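Local atomic coordinates of protein argonaute (Aquifex aeolicus, PDB entry 1YVU), a protein that cleaves RNA targets under the direction of short single-stranded DNA guides, using divalent metal ions in a PIWI domain with an RNase H fold. Residues K147-Y152 / F617-E622; H156-F161 / N603-S608; L595-K600 / K642-Y647; V625-Y630 / Q658-T663. One frame throughout, in Å; residues are numbered along the deposited sequence.

Contact 1 of 4, residues K147-Y152 / F617-E622; sequences KSEEGY and FYKLSE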
# COMPACT_ATOMS: atom_id res chain seq x y z
N LYS A 147 -16.58 0.44 -11.97
CA LYS A 147 -17.72 -0.16 -12.65
C LYS A 147 -18.24 -1.23 -11.76
O LYS A 147 -17.48 -2.12 -11.37
CB LYS A 147 -17.24 -0.83 -13.93
CG LYS A 147 -18.29 -1.19 -14.95
CD LYS A 147 -17.63 -1.83 -16.17
CE LYS A 147 -18.66 -2.49 -17.07
NZ LYS A 147 -17.99 -3.30 -18.11
N SER A 148 -19.55 -1.21 -11.53
CA SER A 148 -20.19 -2.21 -10.67
C SER A 148 -20.29 -3.60 -11.32
O SER A 148 -19.88 -3.81 -12.49
CB SER A 148 -21.59 -1.74 -10.24
OG SER A 148 -22.47 -1.58 -11.36
N GLU A 149 -20.82 -4.54 -10.55
CA GLU A 149 -21.02 -5.92 -10.99
C GLU A 149 -22.03 -5.92 -12.14
O GLU A 149 -21.76 -6.45 -13.22
CB GLU A 149 -21.56 -6.75 -9.80
CG GLU A 149 -21.58 -8.27 -10.02
CD GLU A 149 -22.34 -9.03 -8.95
OE1 GLU A 149 -22.98 -8.41 -8.06
OE2 GLU A 149 -22.29 -10.27 -8.99
N GLU A 150 -23.11 -5.17 -11.91
CA GLU A 150 -24.23 -5.03 -12.82
C GLU A 150 -23.89 -4.27 -14.10
O GLU A 150 -24.48 -4.56 -15.16
CB GLU A 150 -25.40 -4.37 -12.08
CG GLU A 150 -25.56 -4.84 -10.64
CD GLU A 150 -26.99 -4.75 -10.16
OE1 GLU A 150 -27.53 -3.62 -10.11
OE2 GLU A 150 -27.57 -5.80 -9.81
N GLY A 151 -22.95 -3.33 -14.01
CA GLY A 151 -22.53 -2.58 -15.18
C GLY A 151 -22.56 -1.05 -15.15
O GLY A 151 -22.14 -0.42 -16.15
N TYR A 152 -23.02 -0.47 -14.03
CA TYR A 152 -23.11 0.99 -13.87
C TYR A 152 -21.76 1.52 -13.40
O TYR A 152 -21.01 0.81 -12.70
CB TYR A 152 -24.18 1.39 -12.84
CG TYR A 152 -25.53 0.74 -13.07
CD1 TYR A 152 -26.55 1.39 -13.82
CD2 TYR A 152 -25.77 -0.58 -12.64
CE1 TYR A 152 -27.80 0.70 -14.15
CE2 TYR A 152 -27.00 -1.27 -12.96
CZ TYR A 152 -28.00 -0.63 -13.72
OH TYR A 152 -29.14 -1.35 -14.05
N PHE A 617 -18.64 -7.26 1.75
CA PHE A 617 -18.23 -7.03 0.37
C PHE A 617 -19.12 -6.28 -0.62
O PHE A 617 -20.34 -6.30 -0.53
CB PHE A 617 -17.83 -8.38 -0.26
CG PHE A 617 -18.99 -9.33 -0.57
CD1 PHE A 617 -19.31 -9.64 -1.91
CD2 PHE A 617 -19.69 -9.98 0.46
CE1 PHE A 617 -20.31 -10.58 -2.22
CE2 PHE A 617 -20.70 -10.94 0.17
CZ PHE A 617 -21.01 -11.24 -1.18
N TYR A 618 -18.47 -5.67 -1.61
CA TYR A 618 -19.15 -4.98 -2.70
C TYR A 618 -18.43 -5.60 -3.88
O TYR A 618 -17.20 -5.70 -3.85
CB TYR A 618 -18.96 -3.43 -2.70
CG TYR A 618 -19.81 -2.74 -3.77
CD1 TYR A 618 -21.13 -2.34 -3.48
CD2 TYR A 618 -19.38 -2.65 -5.11
CE1 TYR A 618 -22.02 -1.90 -4.50
CE2 TYR A 618 -20.26 -2.22 -6.15
CZ TYR A 618 -21.58 -1.84 -5.83
OH TYR A 618 -22.44 -1.43 -6.83
N LYS A 619 -19.17 -6.03 -4.90
CA LYS A 619 -18.54 -6.65 -6.05
C LYS A 619 -18.53 -5.75 -7.30
O LYS A 619 -19.51 -5.06 -7.60
CB LYS A 619 -19.18 -8.02 -6.32
CG LYS A 619 -18.42 -8.93 -7.29
CD LYS A 619 -19.08 -10.31 -7.40
CE LYS A 619 -18.36 -11.16 -8.42
NZ LYS A 619 -19.19 -11.72 -9.56
N LEU A 620 -17.37 -5.71 -7.96
CA LEU A 620 -17.15 -4.93 -9.18
C LEU A 620 -17.16 -5.80 -10.46
O LEU A 620 -17.48 -7.00 -10.40
CB LEU A 620 -15.86 -4.12 -9.07
CG LEU A 620 -15.89 -3.14 -7.89
CD1 LEU A 620 -14.51 -2.62 -7.58
CD2 LEU A 620 -16.87 -2.02 -8.20
N SER A 621 -16.82 -5.18 -11.59
CA SER A 621 -16.85 -5.83 -12.90
C SER A 621 -15.96 -7.03 -13.19
O SER A 621 -16.43 -8.17 -13.12
CB SER A 621 -16.70 -4.79 -14.02
OG SER A 621 -15.56 -3.97 -13.83
N GLU A 622 -14.69 -6.76 -13.51
CA GLU A 622 -13.70 -7.78 -13.87
C GLU A 622 -13.22 -8.61 -12.66
O GLU A 622 -12.02 -8.72 -12.37
CB GLU A 622 -12.51 -7.09 -14.57
CG GLU A 622 -12.87 -6.19 -15.77
CD GLU A 622 -11.85 -5.07 -16.01
OE1 GLU A 622 -10.71 -5.15 -15.48
OE2 GLU A 622 -12.20 -4.10 -16.72
O HOH W 1 -14.67 -1.79 -11.86
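Tyr618 meets Ser148 where the loop joining strands 134-147 and 153-165 of linker L1 docks on the PIWI box, at the end of strand 616-619. Ser148 anchors an ST motif, its OG accepting from Gly151 N (3.2 Å) and Tyr152 N, while its CB lies 3.5 Å from Tyr618 OH, at the edge of the ring and near its plane. Lys619 comes next and crosses Glu149 at a slant: its CD packs on the carboxylate, and a bend at chi4 (-123°) turns NZ to within 3.5 Å of Glu149 OE2, a weak bond within a salt bridge. Glu149 OE1 has its main partner in Lys313 of strand 310-315, so the carboxylate has two lysine partners, Lys313 the stronger. Leu620 pairs with Ser148 in a single backbone bridge, CA to CA 4.3 Å, and brings CD2 beside Lys147 O. At Ser621 the backbone N donates to Lys147 O over 3.1 Å. The side chain of Ser621 lies along the first carbons of Lys147, with OG 3.6 Å from Lys147 CB. One water joins the two residues: it accepts from Lys147 N at 2.9 Å and is hydrogen-bonded to Ser621 OG.

Contact 2 of 4, residues H156-F161 / N603-S608; sequences HLDLKF and NPRFFS
Asp158 and Arg605 form a buried ion pair between strand 153-165 of linker L1 and the PIWI chain just ahead of strand 606-607, at a seam between the PAZ and PIWI lobes. The aspartate can be followed outward. Its CB points toward the PIWI segment and carries CG to 3.5 Å from Arg605 NH1. OD1 does most of the binding: it accepts from Arg605 NH1 at 2.9 Å and from Arg605 NH2 at 3.3 Å, both weak, bent bonds, and it also takes Leu159 N on its anti side. OD2 rises over one face of the guanidinium, offset toward the rim. Carboxylate and guanidinium are turned 83° apart, so this is no flat, two-pronged pairing. Arg605 gets there through a kink at chi3 (-141°), and Lys160 CE rests 3.7 Å from its NH2, while Lys160 NZ is held by Asn602 OD1. Further back along the strand, His156 lays one ring face under Pro604, whose CG sits 3.8 Å from the ring centroid in a CH-pi contact, and His156 NE2 is hydrogen-bonded to Asn602 O. Exchanging Asp158 for an alanine would probably leave the buried Arg605 guanidinium without its opposite charge, and NH1 and NH2 without this acceptor. With Lys160 and Arg283 also near Arg605, the setting is rich in positive charge, which would tend to keep the aspartate ionised and is consistent with charge pairing contributing to this seam.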
# COMPACT_ATOMS: atom_id res chain seq x y z
N HIS A 156 -16.09 6.76 -7.26
CA HIS A 156 -15.42 6.45 -6.03
C HIS A 156 -14.82 7.80 -5.64
O HIS A 156 -13.98 8.36 -6.37
CB HIS A 156 -14.31 5.42 -6.27
CG HIS A 156 -13.35 5.29 -5.14
ND1 HIS A 156 -13.61 5.78 -3.88
CD2 HIS A 156 -12.09 4.79 -5.10
CE1 HIS A 156 -12.55 5.61 -3.11
NE2 HIS A 156 -11.62 5.00 -3.83
N LEU A 157 -15.30 8.31 -4.50
CA LEU A 157 -14.85 9.59 -3.99
C LEU A 157 -14.43 9.54 -2.52
O LEU A 157 -15.19 9.10 -1.66
CB LEU A 157 -15.92 10.65 -4.22
CG LEU A 157 -15.83 12.09 -3.71
CD1 LEU A 157 -14.50 12.75 -3.96
CD2 LEU A 157 -16.91 12.85 -4.42
N ASP A 158 -13.22 10.02 -2.27
CA ASP A 158 -12.69 10.03 -0.92
C ASP A 158 -12.04 11.38 -0.61
O ASP A 158 -11.82 12.20 -1.51
CB ASP A 158 -11.66 8.90 -0.74
CG ASP A 158 -11.68 8.28 0.66
OD1 ASP A 158 -11.99 8.99 1.66
OD2 ASP A 158 -11.37 7.08 0.75
N LEU A 159 -11.74 11.55 0.68
CA LEU A 159 -11.09 12.73 1.24
C LEU A 159 -10.03 12.28 2.22
O LEU A 159 -10.33 11.64 3.24
CB LEU A 159 -12.12 13.62 1.95
CG LEU A 159 -11.54 14.91 2.50
CD1 LEU A 159 -11.36 15.92 1.39
CD2 LEU A 159 -12.46 15.44 3.54
N LYS A 160 -8.78 12.54 1.89
CA LYS A 160 -7.69 12.16 2.78
C LYS A 160 -6.91 13.42 3.17
O LYS A 160 -7.18 14.48 2.62
CB LYS A 160 -6.84 11.07 2.10
CG LYS A 160 -7.62 9.74 1.96
CD LYS A 160 -6.94 8.65 1.13
CE LYS A 160 -7.87 7.42 1.04
NZ LYS A 160 -7.29 6.27 0.31
N PHE A 161 -6.06 13.33 4.19
CA PHE A 161 -5.25 14.48 4.64
C PHE A 161 -3.77 14.27 4.47
O PHE A 161 -3.17 13.41 5.12
CB PHE A 161 -5.56 14.86 6.09
CG PHE A 161 -6.91 15.47 6.28
CD1 PHE A 161 -8.00 14.67 6.66
CD2 PHE A 161 -7.13 16.84 6.03
CE1 PHE A 161 -9.30 15.22 6.77
CE2 PHE A 161 -8.43 17.40 6.14
CZ PHE A 161 -9.52 16.58 6.51
N ASN A 603 -8.66 2.28 -1.32
CA ASN A 603 -9.87 1.54 -1.63
C ASN A 603 -11.13 2.21 -1.08
O ASN A 603 -11.03 3.16 -0.28
CB ASN A 603 -9.72 0.14 -1.04
CG ASN A 603 -8.61 -0.64 -1.69
OD1 ASN A 603 -8.45 -0.65 -2.92
ND2 ASN A 603 -7.82 -1.30 -0.86
N PRO A 604 -12.32 1.81 -1.58
CA PRO A 604 -13.56 2.40 -1.07
C PRO A 604 -13.80 1.84 0.32
O PRO A 604 -13.70 0.63 0.54
CB PRO A 604 -14.60 1.88 -2.06
CG PRO A 604 -13.85 1.78 -3.32
CD PRO A 604 -12.58 1.13 -2.87
N ARG A 605 -14.04 2.75 1.27
CA ARG A 605 -14.26 2.39 2.66
C ARG A 605 -15.68 1.90 2.94
O ARG A 605 -16.51 1.89 2.04
CB ARG A 605 -13.85 3.56 3.57
CG ARG A 605 -12.32 3.84 3.60
CD ARG A 605 -11.87 4.56 4.89
NE ARG A 605 -10.85 5.58 4.65
CZ ARG A 605 -11.09 6.80 4.18
NH1 ARG A 605 -12.34 7.17 3.91
NH2 ARG A 605 -10.09 7.65 3.94
N PHE A 606 -15.86 1.31 4.13
CA PHE A 606 -17.16 0.80 4.60
C PHE A 606 -17.57 1.66 5.79
O PHE A 606 -16.80 1.84 6.75
CB PHE A 606 -17.10 -0.64 5.08
CG PHE A 606 -17.00 -1.66 3.98
CD1 PHE A 606 -15.82 -2.39 3.80
CD2 PHE A 606 -18.11 -1.99 3.17
CE1 PHE A 606 -15.74 -3.43 2.84
CE2 PHE A 606 -18.02 -3.05 2.20
CZ PHE A 606 -16.84 -3.76 2.05
N PHE A 607 -18.79 2.20 5.72
CA PHE A 607 -19.33 3.04 6.78
C PHE A 607 -20.58 2.35 7.29
O PHE A 607 -21.49 2.06 6.52
CB PHE A 607 -19.68 4.44 6.25
CG PHE A 607 -18.57 5.11 5.46
CD1 PHE A 607 -18.63 5.18 4.05
CD2 PHE A 607 -17.46 5.68 6.12
CE1 PHE A 607 -17.58 5.81 3.30
CE2 PHE A 607 -16.40 6.31 5.38
CZ PHE A 607 -16.46 6.37 3.98
N SER A 608 -20.55 2.00 8.58
CA SER A 608 -21.65 1.36 9.29
C SER A 608 -21.25 1.22 10.75
O SER A 608 -20.06 1.28 11.08
CB SER A 608 -21.96 -0.02 8.74
OG SER A 608 -20.76 -0.72 8.54

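Contact 3 of 4, residues L595-K600 / K642-Y647; sequences LLEIIK and KVRKVY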
# COMPACT_ATOMS: atom_id res chain seq x y z
N LEU A 595 -4.46 -16.24 -10.32
CA LEU A 595 -3.71 -15.04 -9.98
C LEU A 595 -4.55 -13.96 -9.35
O LEU A 595 -5.56 -13.51 -9.92
CB LEU A 595 -3.02 -14.44 -11.21
CG LEU A 595 -1.99 -15.28 -11.96
CD1 LEU A 595 -1.44 -14.47 -13.12
CD2 LEU A 595 -0.89 -15.76 -11.03
N LEU A 596 -4.15 -13.55 -8.16
CA LEU A 596 -4.84 -12.49 -7.45
C LEU A 596 -3.92 -11.35 -7.11
O LEU A 596 -2.75 -11.56 -6.78
CB LEU A 596 -5.47 -12.99 -6.15
CG LEU A 596 -6.35 -14.24 -6.16
CD1 LEU A 596 -6.99 -14.37 -4.84
CD2 LEU A 596 -7.39 -14.12 -7.19
N GLU A 597 -4.44 -10.14 -7.27
CA GLU A 597 -3.76 -8.89 -6.93
C GLU A 597 -4.41 -8.54 -5.58
O GLU A 597 -5.61 -8.81 -5.39
CB GLU A 597 -4.19 -7.78 -7.89
CG GLU A 597 -3.38 -7.51 -9.15
CD GLU A 597 -3.99 -6.34 -9.97
OE1 GLU A 597 -5.02 -5.77 -9.53
OE2 GLU A 597 -3.44 -5.98 -11.05
N ILE A 598 -3.63 -8.04 -4.61
CA ILE A 598 -4.20 -7.64 -3.31
C ILE A 598 -3.85 -6.19 -3.04
O ILE A 598 -2.74 -5.88 -2.63
CB ILE A 598 -3.82 -8.61 -2.13
CG1 ILE A 598 -4.56 -9.95 -2.30
CG2 ILE A 598 -4.24 -8.00 -0.77
CD1 ILE A 598 -4.17 -10.98 -1.32
N ILE A 599 -4.81 -5.31 -3.32
CA ILE A 599 -4.63 -3.87 -3.17
C ILE A 599 -5.13 -3.39 -1.82
O ILE A 599 -6.35 -3.38 -1.57
CB ILE A 599 -5.35 -3.10 -4.34
CG1 ILE A 599 -4.58 -3.29 -5.65
CG2 ILE A 599 -5.42 -1.58 -4.07
CD1 ILE A 599 -4.88 -4.54 -6.38
N LYS A 600 -4.19 -2.93 -0.98
CA LYS A 600 -4.51 -2.44 0.36
C LYS A 600 -4.70 -0.94 0.47
O LYS A 600 -5.47 -0.47 1.32
CB LYS A 600 -3.47 -2.92 1.39
CG LYS A 600 -2.02 -2.87 0.99
CD LYS A 600 -1.56 -4.17 0.37
CE LYS A 600 -0.16 -3.98 -0.21
NZ LYS A 600 0.89 -3.69 0.82
N LYS A 642 -8.85 -4.60 -1.83
CA LYS A 642 -9.47 -4.85 -3.12
C LYS A 642 -8.73 -6.02 -3.69
O LYS A 642 -7.51 -5.98 -3.84
CB LYS A 642 -9.41 -3.63 -4.04
CG LYS A 642 -9.82 -3.88 -5.49
CD LYS A 642 -9.82 -2.61 -6.31
CE LYS A 642 -9.39 -2.91 -7.74
NZ LYS A 642 -9.76 -1.82 -8.69
N VAL A 643 -9.48 -7.11 -3.88
CA VAL A 643 -8.97 -8.38 -4.42
C VAL A 643 -9.40 -8.41 -5.88
O VAL A 643 -10.55 -8.16 -6.18
CB VAL A 643 -9.64 -9.60 -3.72
CG1 VAL A 643 -9.17 -10.91 -4.35
CG2 VAL A 643 -9.36 -9.58 -2.23
N ARG A 644 -8.46 -8.71 -6.77
CA ARG A 644 -8.76 -8.78 -8.19
C ARG A 644 -8.35 -10.14 -8.75
O ARG A 644 -7.26 -10.62 -8.46
CB ARG A 644 -8.06 -7.65 -8.94
CG ARG A 644 -8.44 -7.55 -10.43
CD ARG A 644 -7.61 -6.55 -11.20
NE ARG A 644 -7.60 -6.85 -12.63
CZ ARG A 644 -6.79 -6.30 -13.53
NH1 ARG A 644 -5.88 -5.38 -13.17
NH2 ARG A 644 -6.87 -6.69 -14.79
N LYS A 645 -9.26 -10.78 -9.48
CA LYS A 645 -8.95 -12.07 -10.10
C LYS A 645 -8.47 -11.68 -11.46
O LYS A 645 -9.26 -11.30 -12.33
CB LYS A 645 -10.17 -12.97 -10.21
CG LYS A 645 -9.88 -14.33 -10.84
CD LYS A 645 -11.12 -15.22 -10.89
CE LYS A 645 -11.87 -15.16 -12.18
NZ LYS A 645 -13.08 -16.07 -12.12
N VAL A 646 -7.16 -11.72 -11.62
CA VAL A 646 -6.53 -11.35 -12.86
C VAL A 646 -6.71 -12.50 -13.81
O VAL A 646 -7.29 -12.34 -14.87
CB VAL A 646 -5.05 -10.98 -12.64
CG1 VAL A 646 -4.37 -10.53 -13.96
CG2 VAL A 646 -4.97 -9.87 -11.64
N TYR A 647 -6.32 -13.68 -13.33
CA TYR A 647 -6.39 -14.93 -14.07
C TYR A 647 -6.95 -15.92 -13.06
O TYR A 647 -6.59 -15.87 -11.88
CB TYR A 647 -4.99 -15.34 -14.54
CG TYR A 647 -4.89 -16.49 -15.52
CD1 TYR A 647 -5.17 -16.30 -16.90
CD2 TYR A 647 -4.48 -17.77 -15.08
CE1 TYR A 647 -5.03 -17.38 -17.83
CE2 TYR A 647 -4.34 -18.85 -16.00
CZ TYR A 647 -4.62 -18.65 -17.37
OH TYR A 647 -4.50 -19.72 -18.23
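Glu597 and Arg644 lie side by side on one face of an antiparallel strand pair in the RNase H-like PIWI domain, both side chains pointing the same way. Glu597 is extended beyond CG and Arg644 from CG to NE, so the carboxylate travels along the arginine's aliphatic part, with OE1 against CD, before OE2 forms a salt bridge to Arg644 NH1 at 3.3 Å. The two flat groups stand perpendicular, 90° apart. Val646 crosses Glu597 at about a right angle: its CG2 is 3.8 Å from Glu597 CG and also sits over one face of the Arg644 guanidinium, toward its rim. A glutamine in place of Glu597 would probably leave Arg644 without its opposite charge and freer to swing off the sheet. On the face of Leu596, Ile598 and Val643, Leu596 CD1 meets Val643 CG1 at a slant, 4.1 Å apart; Lys645 on that face pairs with Asp623. Backbone bonds fix the register: Glu597 N donates to Arg644 O (3.1 Å), and Ile599 and Lys642 bond each other in both directions, each over 2.8 Å from N to O. Near the far end Val646 and Tyr647 both oppose Leu595 in a classic beta bulge, where Leu595 CD1 packs 3.9 Å from Tyr647 CB. Ile598 comes about 6 Å from the side chain of Asp571, a probable active-site residue. Strand 592-599 runs between 641-645 and 565-570, with helix 576-589 packed on Leu595 and Val646 and helix 652-661 on Leu596 and Lys645.

Contact 4 of 4, residues V625-Y630 / Q658-T663; sequences VILATY and QILSLT
Helix 652-661 of the RNase H-fold PIWI domain packs Ile659 and Leu660 against Leu627, at the end of strand 624-627, and Thr629 in the chain that follows. The contact is buried and held by van der Waals packing, largely of apolar groups. Leu627 throws its CG anti to the backbone N (chi1 -173°), which sends the branch at the helix: CD2 lies 4.0 Å from Ile659 CG2 and 4.3 Å from Leu660 CG, the first pair of side chains meeting at a slant. That same Ile659 CG2 is also touched by Thr629 CG2, 4.1 Å away, so one methyl is shared by two residues of the sheet side. Thr629 OG1 is hydrogen-bonded to Lys674 O, and its CG2 is left on the helix side. Besides its CG against Leu627, Leu660 puts CD2 mainly on the backbone, 3.7 Å from Ala628 O and 3.9 Å from Thr629 CA. Three residues on, Thr663 CG2 comes to 3.9 Å from Thr629 O. Around this seam, Cys656 of the same helix also packs on Leu627, and Phe318 covers Leu660. Strand 624-627 itself runs between strands 616-619 and 641-645, bonded through Ile626 to Tyr618 and through Val625 to Val643, while the far side of the helix turns Gln658 to Phe498 of strand 497-505.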
# COMPACT_ATOMS: atom_id res chain seq x y z
N VAL A 625 -13.36 -7.35 -6.03
CA VAL A 625 -14.22 -7.25 -4.84
C VAL A 625 -13.57 -6.37 -3.79
O VAL A 625 -12.39 -6.57 -3.45
CB VAL A 625 -14.41 -8.66 -4.16
CG1 VAL A 625 -15.13 -8.57 -2.82
CG2 VAL A 625 -15.13 -9.61 -5.06
N ILE A 626 -14.37 -5.47 -3.21
CA ILE A 626 -13.90 -4.61 -2.12
C ILE A 626 -14.32 -5.45 -0.92
O ILE A 626 -15.49 -5.76 -0.76
CB ILE A 626 -14.57 -3.27 -2.17
CG1 ILE A 626 -14.14 -2.57 -3.46
CG2 ILE A 626 -14.16 -2.41 -0.97
CD1 ILE A 626 -15.25 -1.72 -4.07
N LEU A 627 -13.34 -5.84 -0.13
CA LEU A 627 -13.56 -6.75 0.97
C LEU A 627 -13.10 -6.30 2.34
O LEU A 627 -11.97 -5.81 2.50
CB LEU A 627 -12.84 -8.07 0.61
CG LEU A 627 -13.01 -9.29 1.50
CD1 LEU A 627 -14.48 -9.68 1.45
CD2 LEU A 627 -12.08 -10.45 1.08
N ALA A 628 -13.92 -6.59 3.34
CA ALA A 628 -13.57 -6.28 4.71
C ALA A 628 -12.90 -7.54 5.29
O ALA A 628 -13.58 -8.57 5.51
CB ALA A 628 -14.79 -5.94 5.46
N THR A 629 -11.59 -7.45 5.53
CA THR A 629 -10.79 -8.55 6.05
C THR A 629 -10.66 -8.70 7.55
O THR A 629 -10.10 -9.70 8.03
CB THR A 629 -9.39 -8.46 5.56
OG1 THR A 629 -8.96 -7.08 5.57
CG2 THR A 629 -9.29 -9.05 4.18
N TYR A 630 -11.08 -7.66 8.28
CA TYR A 630 -11.00 -7.63 9.75
C TYR A 630 -12.10 -6.73 10.32
O TYR A 630 -12.55 -5.81 9.64
CB TYR A 630 -9.59 -7.15 10.21
CG TYR A 630 -9.24 -5.68 9.96
CD1 TYR A 630 -9.02 -4.80 11.04
CD2 TYR A 630 -9.06 -5.17 8.66
CE1 TYR A 630 -8.62 -3.45 10.85
CE2 TYR A 630 -8.66 -3.82 8.44
CZ TYR A 630 -8.43 -2.97 9.54
OH TYR A 630 -7.99 -1.67 9.37
N GLN A 658 -11.04 -17.79 1.10
CA GLN A 658 -9.73 -18.37 1.40
C GLN A 658 -8.76 -17.30 1.92
O GLN A 658 -7.86 -17.59 2.67
CB GLN A 658 -9.13 -18.96 0.13
CG GLN A 658 -10.04 -19.89 -0.61
CD GLN A 658 -9.49 -20.38 -1.93
OE1 GLN A 658 -8.80 -19.65 -2.66
NE2 GLN A 658 -9.79 -21.63 -2.24
N ILE A 659 -8.97 -16.05 1.50
CA ILE A 659 -8.15 -14.92 1.91
C ILE A 659 -8.48 -14.65 3.36
O ILE A 659 -7.58 -14.53 4.19
CB ILE A 659 -8.48 -13.72 1.02
CG1 ILE A 659 -7.46 -13.68 -0.09
CG2 ILE A 659 -8.60 -12.36 1.80
CD1 ILE A 659 -7.90 -12.86 -1.20
N LEU A 660 -9.79 -14.62 3.63
CA LEU A 660 -10.38 -14.39 4.94
C LEU A 660 -9.97 -15.46 5.92
O LEU A 660 -9.67 -15.15 7.07
CB LEU A 660 -11.88 -14.39 4.84
CG LEU A 660 -12.51 -13.11 4.38
CD1 LEU A 660 -13.98 -13.32 4.18
CD2 LEU A 660 -12.29 -12.08 5.46
N SER A 661 -9.88 -16.71 5.45
CA SER A 661 -9.47 -17.81 6.32
C SER A 661 -8.00 -17.72 6.65
O SER A 661 -7.63 -17.92 7.79
CB SER A 661 -9.81 -19.15 5.69
OG SER A 661 -11.22 -19.33 5.63
N LEU A 662 -7.19 -17.28 5.69
CA LEU A 662 -5.74 -17.15 5.84
C LEU A 662 -5.31 -16.00 6.70
O LEU A 662 -4.13 -15.91 7.00
CB LEU A 662 -5.05 -17.03 4.47
CG LEU A 662 -4.95 -18.27 3.58
CD1 LEU A 662 -4.46 -17.91 2.21
CD2 LEU A 662 -4.09 -19.35 4.18
N THR A 663 -6.23 -15.12 7.10
CA THR A 663 -5.86 -13.99 7.97
C THR A 663 -5.54 -14.57 9.33
O THR A 663 -4.72 -14.07 10.06
CB THR A 663 -7.01 -13.05 8.19
OG1 THR A 663 -8.16 -13.81 8.58
CG2 THR A 663 -7.29 -12.25 6.95

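Overall arrangement
Contacts 1 and 2 bind linker L1, first by its loop 147-152 and then by its strand 153-165, to PIWI segments more than 440 residues later; their centres are about 17 Å apart, and contact 2 is nested within the loop that contact 1 closes. Contacts 3 and 4 lie wholly inside the PIWI domain, centres about 12 Å apart, and interlock along the chain. Strands 616-619, 624-627, 641-645 and 592-599 stand in that order as neighbours, so contacts 1, 4 and 3 follow one another across these neighbouring strands. Ile659 CD1 of contact 4 packs on Val643 and Leu596 of contact 3. The PIWI box thus links the L1 interface to strands near the metal-binding aspartates.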